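Local structure of chitin-binding type-4 domain-containing protein (Photorhabdus laumondii subsp. laumondii, 6T5Z) at residues 41-52 and 109-117; 75-86 and 130-140. The protein is a copper-dependent lytic polysaccharide monooxygenase of family AA10 that probably cleaves chitin oxidatively. All coordinates share one frame; numbering follows the deposited sequence.

Interaction 1: residues 41-52 and 109-117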
# COMPACT_ATOMS: atom_id res chain seq x y z
N PHE A 41 6.69 -9.98 -2.97
CA PHE A 41 6.77 -9.68 -1.55
C PHE A 41 5.97 -10.71 -0.74
O PHE A 41 4.85 -11.04 -1.11
CB PHE A 41 6.25 -8.26 -1.29
CG PHE A 41 6.39 -7.83 0.12
CD1 PHE A 41 7.54 -7.17 0.55
CD2 PHE A 41 5.37 -8.07 1.03
CE1 PHE A 41 7.66 -6.78 1.87
CE2 PHE A 41 5.50 -7.68 2.34
CZ PHE A 41 6.64 -7.03 2.77
N PRO A 42 6.53 -11.20 0.39
CA PRO A 42 7.81 -10.85 1.02
C PRO A 42 9.01 -11.72 0.63
O PRO A 42 10.13 -11.44 1.08
CB PRO A 42 7.51 -11.04 2.50
CG PRO A 42 6.56 -12.20 2.51
CD PRO A 42 5.66 -11.96 1.31
N GLN A 43 8.79 -12.77 -0.16
CA GLN A 43 9.91 -13.64 -0.55
C GLN A 43 10.88 -12.91 -1.47
O GLN A 43 12.07 -13.24 -1.51
CB GLN A 43 9.39 -14.91 -1.23
CG GLN A 43 8.61 -15.85 -0.31
CD GLN A 43 7.19 -15.38 0.01
OE1 GLN A 43 6.51 -14.76 -0.83
NE2 GLN A 43 6.73 -15.67 1.23
N ALA A 44 10.39 -11.92 -2.22
CA ALA A 44 11.23 -11.04 -3.02
C ALA A 44 10.66 -9.63 -2.91
O ALA A 44 9.92 -9.31 -1.97
CB ALA A 44 11.33 -11.52 -4.48
N GLY A 45 10.98 -8.79 -3.89
CA GLY A 45 10.45 -7.45 -3.95
C GLY A 45 11.30 -6.44 -3.19
O GLY A 45 12.46 -6.70 -2.87
N PRO A 46 10.70 -5.29 -2.88
CA PRO A 46 11.46 -4.18 -2.29
C PRO A 46 12.13 -4.58 -0.98
O PRO A 46 11.54 -5.26 -0.14
CB PRO A 46 10.40 -3.10 -2.06
CG PRO A 46 9.35 -3.39 -3.07
CD PRO A 46 9.31 -4.91 -3.17
N GLU A 47 13.37 -4.14 -0.81
CA GLU A 47 14.12 -4.53 0.38
C GLU A 47 13.57 -3.84 1.64
O GLU A 47 12.89 -2.81 1.58
CB GLU A 47 15.60 -4.22 0.22
CG GLU A 47 15.94 -2.76 0.17
CD GLU A 47 17.44 -2.52 0.10
OE1 GLU A 47 18.21 -3.49 0.31
OE2 GLU A 47 17.86 -1.38 -0.18
N ASP A 48 13.86 -4.47 2.78
CA ASP A 48 13.51 -3.92 4.09
C ASP A 48 13.96 -2.46 4.17
O ASP A 48 15.02 -2.10 3.67
CB ASP A 48 14.18 -4.73 5.20
CG ASP A 48 13.48 -6.07 5.47
OD1 ASP A 48 12.35 -6.28 4.97
OD2 ASP A 48 14.06 -6.89 6.22
N GLY A 49 13.14 -1.63 4.82
CA GLY A 49 13.44 -0.21 4.94
C GLY A 49 13.12 0.62 3.72
O GLY A 49 13.17 1.86 3.80
N HIS A 50 12.78 -0.02 2.60
CA HIS A 50 12.46 0.65 1.34
C HIS A 50 11.21 0.05 0.73
O HIS A 50 11.04 0.01 -0.49
CB HIS A 50 13.63 0.57 0.37
CG HIS A 50 14.92 1.09 0.93
ND1 HIS A 50 15.29 2.41 0.84
CD2 HIS A 50 15.91 0.46 1.61
CE1 HIS A 50 16.46 2.58 1.43
NE2 HIS A 50 16.86 1.41 1.90
N ILE A 51 10.31 -0.44 1.59
CA ILE A 51 9.06 -1.02 1.11
C ILE A 51 8.13 0.06 0.58
O ILE A 51 7.57 -0.05 -0.52
CB ILE A 51 8.42 -1.86 2.22
CG1 ILE A 51 9.29 -3.09 2.51
CG2 ILE A 51 7.02 -2.28 1.84
CD1 ILE A 51 8.86 -3.85 3.73
N ALA A 52 7.97 1.15 1.34
CA ALA A 52 7.05 2.22 0.95
C ALA A 52 7.49 2.92 -0.34
O ALA A 52 6.64 3.36 -1.11
CB ALA A 52 6.91 3.23 2.08
N PRO A 109 11.74 1.60 10.83
CA PRO A 109 11.43 1.40 9.41
C PRO A 109 10.51 0.21 9.16
O PRO A 109 10.49 -0.77 9.92
CB PRO A 109 12.81 1.16 8.79
CG PRO A 109 13.77 1.86 9.73
CD PRO A 109 13.19 1.64 11.09
N LEU A 110 9.75 0.31 8.08
CA LEU A 110 8.93 -0.80 7.62
C LEU A 110 9.83 -1.89 7.05
O LEU A 110 10.67 -1.63 6.19
CB LEU A 110 7.94 -0.34 6.57
CG LEU A 110 6.87 0.66 7.00
CD1 LEU A 110 6.07 1.14 5.78
CD2 LEU A 110 5.94 0.02 8.03
N THR A 111 9.63 -3.11 7.53
CA THR A 111 10.43 -4.26 7.16
C THR A 111 9.50 -5.47 7.10
O THR A 111 8.33 -5.39 7.48
CB THR A 111 11.54 -4.57 8.17
OG1 THR A 111 10.92 -4.91 9.41
CG2 THR A 111 12.46 -3.37 8.39
N ARG A 112 10.04 -6.61 6.67
CA ARG A 112 9.24 -7.82 6.68
C ARG A 112 8.89 -8.23 8.10
O ARG A 112 7.78 -8.73 8.35
CB ARG A 112 9.97 -8.94 5.93
CG ARG A 112 9.99 -8.67 4.45
CD ARG A 112 11.19 -9.29 3.73
NE ARG A 112 11.02 -9.12 2.29
CZ ARG A 112 11.23 -7.97 1.64
NH1 ARG A 112 11.61 -6.89 2.31
NH2 ARG A 112 11.03 -7.90 0.32
N GLU A 113 9.79 -7.99 9.05
CA GLU A 113 9.51 -8.31 10.44
C GLU A 113 8.38 -7.43 10.98
O GLU A 113 7.65 -7.86 11.88
CB GLU A 113 10.78 -8.16 11.27
CG GLU A 113 10.70 -8.70 12.68
CD GLU A 113 10.21 -7.68 13.68
OE1 GLU A 113 10.27 -6.46 13.39
OE2 GLU A 113 9.75 -8.10 14.77
N GLN A 114 8.20 -6.22 10.43
CA GLN A 114 7.14 -5.34 10.89
C GLN A 114 5.77 -5.73 10.35
O GLN A 114 4.75 -5.30 10.92
CB GLN A 114 7.46 -3.89 10.49
CG GLN A 114 8.66 -3.30 11.24
CD GLN A 114 8.24 -2.39 12.38
OE1 GLN A 114 7.68 -2.84 13.38
NE2 GLN A 114 8.53 -1.09 12.23
N PHE A 115 5.72 -6.53 9.29
CA PHE A 115 4.49 -6.93 8.62
C PHE A 115 4.15 -8.38 8.94
O PHE A 115 5.04 -9.20 9.16
CB PHE A 115 4.62 -6.78 7.10
CG PHE A 115 4.36 -5.40 6.59
CD1 PHE A 115 3.07 -4.93 6.48
CD2 PHE A 115 5.41 -4.58 6.18
CE1 PHE A 115 2.81 -3.64 6.00
CE2 PHE A 115 5.16 -3.30 5.69
CZ PHE A 115 3.86 -2.84 5.60
N ASN A 116 2.86 -8.68 8.98
CA ASN A 116 2.45 -10.08 8.93
C ASN A 116 3.03 -10.72 7.67
O ASN A 116 3.19 -10.06 6.63
CB ASN A 116 0.93 -10.20 8.96
CG ASN A 116 0.34 -9.90 10.33
OD1 ASN A 116 0.94 -10.23 11.36
ND2 ASN A 116 -0.83 -9.27 10.36
N SER A 117 3.39 -12.00 7.77
CA SER A 117 4.09 -12.64 6.66
C SER A 117 3.18 -13.00 5.50
O SER A 117 3.65 -13.12 4.37
CB SER A 117 4.82 -13.90 7.15
OG SER A 117 3.89 -14.91 7.49
O HOH W 1 4.11 -14.98 2.55
O HOH W 2 12.76 -7.95 8.32

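Interaction 2: residues 75-86 and 130-140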
# COMPACT_ATOMS: atom_id res chain seq x y z
N ILE A 75 -10.37 4.43 10.12
CA ILE A 75 -11.19 3.31 9.69
C ILE A 75 -11.62 2.50 10.90
O ILE A 75 -10.97 2.51 11.95
CB ILE A 75 -10.45 2.39 8.68
CG1 ILE A 75 -9.14 1.88 9.26
CG2 ILE A 75 -10.18 3.11 7.37
CD1 ILE A 75 -8.48 0.79 8.40
N THR A 76 -12.75 1.82 10.77
CA THR A 76 -13.24 0.94 11.82
C THR A 76 -12.92 -0.50 11.45
O THR A 76 -13.05 -0.90 10.29
CB THR A 76 -14.74 1.11 12.05
OG1 THR A 76 -15.01 2.44 12.48
CG2 THR A 76 -15.24 0.14 13.12
N ALA A 77 -12.47 -1.27 12.44
CA ALA A 77 -12.11 -2.66 12.20
C ALA A 77 -13.28 -3.43 11.63
O ALA A 77 -14.46 -3.14 11.89
CB ALA A 77 -11.62 -3.32 13.50
N GLY A 78 -12.95 -4.43 10.81
CA GLY A 78 -13.94 -5.26 10.15
C GLY A 78 -13.78 -5.16 8.64
O GLY A 78 -12.67 -5.10 8.12
N GLU A 79 -14.92 -5.13 7.96
CA GLU A 79 -14.89 -5.07 6.51
C GLU A 79 -14.28 -3.75 6.03
O GLU A 79 -14.44 -2.70 6.66
CB GLU A 79 -16.30 -5.27 5.95
CG GLU A 79 -16.82 -6.69 6.18
CD GLU A 79 -18.17 -6.96 5.55
OE1 GLU A 79 -18.85 -5.98 5.17
OE2 GLU A 79 -18.54 -8.14 5.44
N ILE A 80 -13.55 -3.84 4.92
CA ILE A 80 -12.87 -2.69 4.32
C ILE A 80 -12.78 -2.93 2.82
O ILE A 80 -12.59 -4.07 2.38
CB ILE A 80 -11.48 -2.48 4.96
CG1 ILE A 80 -10.75 -1.28 4.36
CG2 ILE A 80 -10.62 -3.73 4.83
CD1 ILE A 80 -9.53 -0.84 5.20
N GLU A 81 -12.91 -1.87 2.04
CA GLU A 81 -12.79 -1.91 0.59
C GLU A 81 -11.63 -1.03 0.16
O GLU A 81 -11.50 0.10 0.64
CB GLU A 81 -14.07 -1.42 -0.10
CG GLU A 81 -15.30 -2.29 0.11
CD GLU A 81 -16.45 -1.88 -0.78
OE1 GLU A 81 -16.33 -0.84 -1.47
OE2 GLU A 81 -17.46 -2.61 -0.81
N PHE A 82 -10.81 -1.54 -0.75
CA PHE A 82 -9.72 -0.79 -1.35
C PHE A 82 -10.04 -0.48 -2.80
O PHE A 82 -10.43 -1.38 -3.56
CB PHE A 82 -8.41 -1.58 -1.26
CG PHE A 82 -8.02 -1.93 0.14
CD1 PHE A 82 -8.38 -3.15 0.69
CD2 PHE A 82 -7.31 -1.04 0.93
CE1 PHE A 82 -8.03 -3.49 1.97
CE2 PHE A 82 -6.96 -1.37 2.23
CZ PHE A 82 -7.31 -2.60 2.75
N GLN A 83 -9.87 0.77 -3.20
CA GLN A 83 -10.12 1.21 -4.57
C GLN A 83 -8.81 1.63 -5.22
O GLN A 83 -8.13 2.53 -4.71
CB GLN A 83 -11.12 2.36 -4.61
CG GLN A 83 -11.47 2.82 -6.02
CD GLN A 83 -12.53 3.91 -6.01
OE1 GLN A 83 -13.70 3.66 -6.29
NE2 GLN A 83 -12.11 5.14 -5.67
N TRP A 84 -8.49 1.01 -6.35
CA TRP A 84 -7.36 1.39 -7.19
C TRP A 84 -7.84 2.21 -8.38
O TRP A 84 -8.83 1.85 -9.03
CB TRP A 84 -6.62 0.17 -7.72
CG TRP A 84 -5.76 -0.60 -6.73
CD1 TRP A 84 -6.18 -1.47 -5.77
CD2 TRP A 84 -4.33 -0.59 -6.67
NE1 TRP A 84 -5.10 -2.00 -5.10
CE2 TRP A 84 -3.95 -1.48 -5.64
CE3 TRP A 84 -3.33 0.08 -7.39
CZ2 TRP A 84 -2.62 -1.69 -5.29
CZ3 TRP A 84 -2.00 -0.15 -7.05
CH2 TRP A 84 -1.66 -1.03 -6.01
N GLU A 85 -7.10 3.28 -8.70
CA GLU A 85 -7.21 4.01 -9.96
C GLU A 85 -6.11 3.47 -10.87
O GLU A 85 -4.92 3.60 -10.58
CB GLU A 85 -7.06 5.52 -9.74
CG GLU A 85 -8.05 6.11 -8.75
CD GLU A 85 -9.45 6.29 -9.32
OE1 GLU A 85 -9.66 6.01 -10.51
OE2 GLU A 85 -10.35 6.74 -8.57
N ILE A 86 -6.52 2.82 -11.95
CA ILE A 86 -5.60 2.11 -12.85
C ILE A 86 -5.35 3.03 -14.04
O ILE A 86 -6.08 3.03 -15.03
CB ILE A 86 -6.17 0.77 -13.27
CG1 ILE A 86 -6.48 -0.07 -12.02
CG2 ILE A 86 -5.24 0.04 -14.24
CD1 ILE A 86 -5.25 -0.34 -11.16
N PRO A 130 -7.66 -5.65 -16.14
CA PRO A 130 -8.60 -4.99 -15.23
C PRO A 130 -9.25 -3.79 -15.89
O PRO A 130 -8.75 -3.24 -16.87
CB PRO A 130 -7.71 -4.55 -14.07
CG PRO A 130 -6.40 -4.22 -14.75
CD PRO A 130 -6.27 -5.20 -15.91
N SER A 131 -10.39 -3.39 -15.33
CA SER A 131 -10.97 -2.12 -15.71
C SER A 131 -10.10 -0.98 -15.18
O SER A 131 -9.08 -1.20 -14.51
CB SER A 131 -12.41 -2.02 -15.21
OG SER A 131 -12.47 -2.16 -13.80
N SER A 132 -10.51 0.25 -15.46
CA SER A 132 -9.69 1.41 -15.11
C SER A 132 -9.86 1.83 -13.65
O SER A 132 -9.08 2.67 -13.17
CB SER A 132 -10.02 2.56 -16.05
OG SER A 132 -9.67 2.19 -17.38
N ARG A 133 -10.85 1.30 -12.95
CA ARG A 133 -11.00 1.47 -11.52
C ARG A 133 -11.39 0.12 -10.94
O ARG A 133 -12.27 -0.56 -11.49
CB ARG A 133 -12.05 2.55 -11.20
CG ARG A 133 -12.20 2.86 -9.73
CD ARG A 133 -13.03 4.12 -9.53
NE ARG A 133 -14.32 4.00 -10.19
CZ ARG A 133 -15.36 3.34 -9.68
NH1 ARG A 133 -15.27 2.75 -8.49
NH2 ARG A 133 -16.50 3.29 -10.36
N VAL A 134 -10.72 -0.29 -9.87
CA VAL A 134 -10.86 -1.63 -9.31
C VAL A 134 -11.14 -1.52 -7.83
O VAL A 134 -10.52 -0.72 -7.13
CB VAL A 134 -9.60 -2.48 -9.56
CG1 VAL A 134 -9.63 -3.75 -8.72
CG2 VAL A 134 -9.47 -2.80 -11.04
N ILE A 135 -12.09 -2.32 -7.33
CA ILE A 135 -12.40 -2.37 -5.91
C ILE A 135 -12.21 -3.79 -5.39
O ILE A 135 -12.75 -4.74 -5.96
CB ILE A 135 -13.83 -1.87 -5.62
CG1 ILE A 135 -13.93 -0.35 -5.82
CG2 ILE A 135 -14.25 -2.25 -4.23
CD1 ILE A 135 -15.30 0.23 -5.49
N ASN A 136 -11.44 -3.93 -4.31
CA ASN A 136 -11.23 -5.21 -3.64
C ASN A 136 -11.90 -5.17 -2.28
O ASN A 136 -11.59 -4.31 -1.46
CB ASN A 136 -9.74 -5.52 -3.47
CG ASN A 136 -8.97 -5.45 -4.77
OD1 ASN A 136 -7.97 -4.73 -4.87
ND2 ASN A 136 -9.41 -6.21 -5.77
N LYS A 137 -12.80 -6.12 -2.03
CA LYS A 137 -13.49 -6.22 -0.75
C LYS A 137 -12.72 -7.15 0.18
O LYS A 137 -12.39 -8.29 -0.20
CB LYS A 137 -14.92 -6.72 -0.95
CG LYS A 137 -15.82 -5.79 -1.75
CD LYS A 137 -17.19 -6.45 -1.94
CE LYS A 137 -18.07 -5.71 -2.93
NZ LYS A 137 -18.74 -4.55 -2.30
N CYS A 138 -12.47 -6.69 1.40
CA CYS A 138 -11.59 -7.39 2.33
C CYS A 138 -12.18 -7.33 3.74
O CYS A 138 -13.16 -6.64 4.01
CB CYS A 138 -10.18 -6.79 2.33
SG CYS A 138 -9.37 -6.76 0.74
N THR A 139 -11.55 -8.07 4.65
CA THR A 139 -11.88 -8.04 6.06
C THR A 139 -10.58 -7.98 6.84
O THR A 139 -9.67 -8.77 6.59
CB THR A 139 -12.69 -9.26 6.49
OG1 THR A 139 -13.86 -9.37 5.67
CG2 THR A 139 -13.14 -9.11 7.95
N LEU A 140 -10.49 -7.03 7.77
CA LEU A 140 -9.30 -6.90 8.60
C LEU A 140 -9.19 -8.07 9.59
O LEU A 140 -10.21 -8.66 9.96
CB LEU A 140 -9.33 -5.58 9.38
CG LEU A 140 -9.12 -4.33 8.52
CD1 LEU A 140 -9.53 -3.08 9.29
CD2 LEU A 140 -7.65 -4.25 8.14
O HOH W 3 -16.46 -10.16 7.07
O HOH W 4 -7.06 2.97 -17.66

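Interaction 1: residues 41-52 and 109-117
The carbonyl oxygen of Pro46 is gripped end-on by Arg112, whose NH2 lies 2.7 Å and NH1 2.9 Å from Pro46 O. The same guanidinium reaches two further carbonyls of the 41-52 loop: NE bonds to Pro42 O at 2.8 Å, nearly straight (170°) and on a lone pair in the carbonyl plane, while NH2 also donates to Ala44 O from well above that carbonyl's plane. All these acceptors lie close to the guanidinium plane, so the planar group fixes the loop's curve around its own edge. The extended stretch from CG to NE carries the head group there, past Phe41, whose CE1 sits over the centre of one guanidinium face with the two planes 54° apart. Pro42 CB lies over the centre of the Phe41 ring, on the side from which the guanidinium also approaches, obliquely, a placement consistent with the cis peptide bond before Pro42.

Asp48 supplies the countercharge. Its OD1 forms a salt bridge with Arg112 NH1 at 2.8 Å and accepts the backbone N of Arg112 at 2.9 Å, the two donors arriving from opposite faces of the carboxylate. With CG turned beside its own backbone N (chi1 -77°), Asp48 leans across Thr111. Gly49 N then donates to Leu110 O at 2.8 Å. Beneath this polar layer Ile51 CD1 packs on Phe115 CE2 at 4.2 Å, and both side chains touch Leu151 of strand 148-156. One arginine thus binds the carbonyls of three loop residues and ties together two long connections between strands of the LPMO beta-sandwich.

Interaction 2: residues 75-86 and 130-140
An antiparallel strand pair, 79-86 with 133-139, forms one side of the three-stranded sheet in this LPMO fold, with strand 2-6 on the far side of 79-86. Paired backbone bonds join Ile80 to Cys138, Phe82 to Asn136 and Trp84 to Val134; Leu140 N to Gly78 O and Ile86 N to Ser132 O extend the pairing at the two ends.

The inward face carries Ile80, Phe82, Trp84, Val134, Asn136 and Cys138. Cys138 SG, held beside its own backbone N (chi1 -57°), meets the edge of the Phe82 ring, 3.7 Å from CD1, and is locked by its disulfide to Cys121. Ile80 CG1 lies over one face of that ring, off toward the rim, and Ile80 CG2 touches Leu140 CG at 4.0 Å. This is the packing of a beta-sandwich: the face turns toward strands 92-99 and 161-172, and Tyr97 OH bonds to both Trp84 NE1 and Asn136 OD1. Trp84 and Asn136 themselves meet with ring and amide planes 67° apart.

The outer face, apart from Ile135, is charged and polar. Glu81 and Lys137 run side by side, and Lys137 NZ reaches Glu81 OE2 at 2.8 Å from above the carboxylate plane. Next along, Arg133 bends at chi3 (55°) to bring NH1 to Gln83 OE1 at 2.9 Å, while Gln83 NE2 is taken by Asp5 of strand 2-6. At the end nearer the copper, whose ligands include His1 and His90, Ile86 CG1 packs on Val134 CG2 at 4.2 Å, and a water links Ile86 O with Ser132 OG.

Interactions 1 and 2 lie on opposite sides of the chain's centre, about 21 Å apart between centres, and each is partly buried. They illustrate two ways of joining chain segments distant in sequence. The 75-86/130-140 contact is regular: repeated backbone bonds set the register, and side chains are sorted into a core face and a mostly polar outer face. Where 41-52 meets 109-117 there is no such repeat, and an arginine side chain does most of the polar work by binding backbone carbonyls, aided by an aspartate and a single backbone-to-backbone bond, with apolar residues underneath. Both contacts rest on strands 92-99 and 161-172, but only interaction 2 holds a disulfide cysteine and approaches the copper ligands.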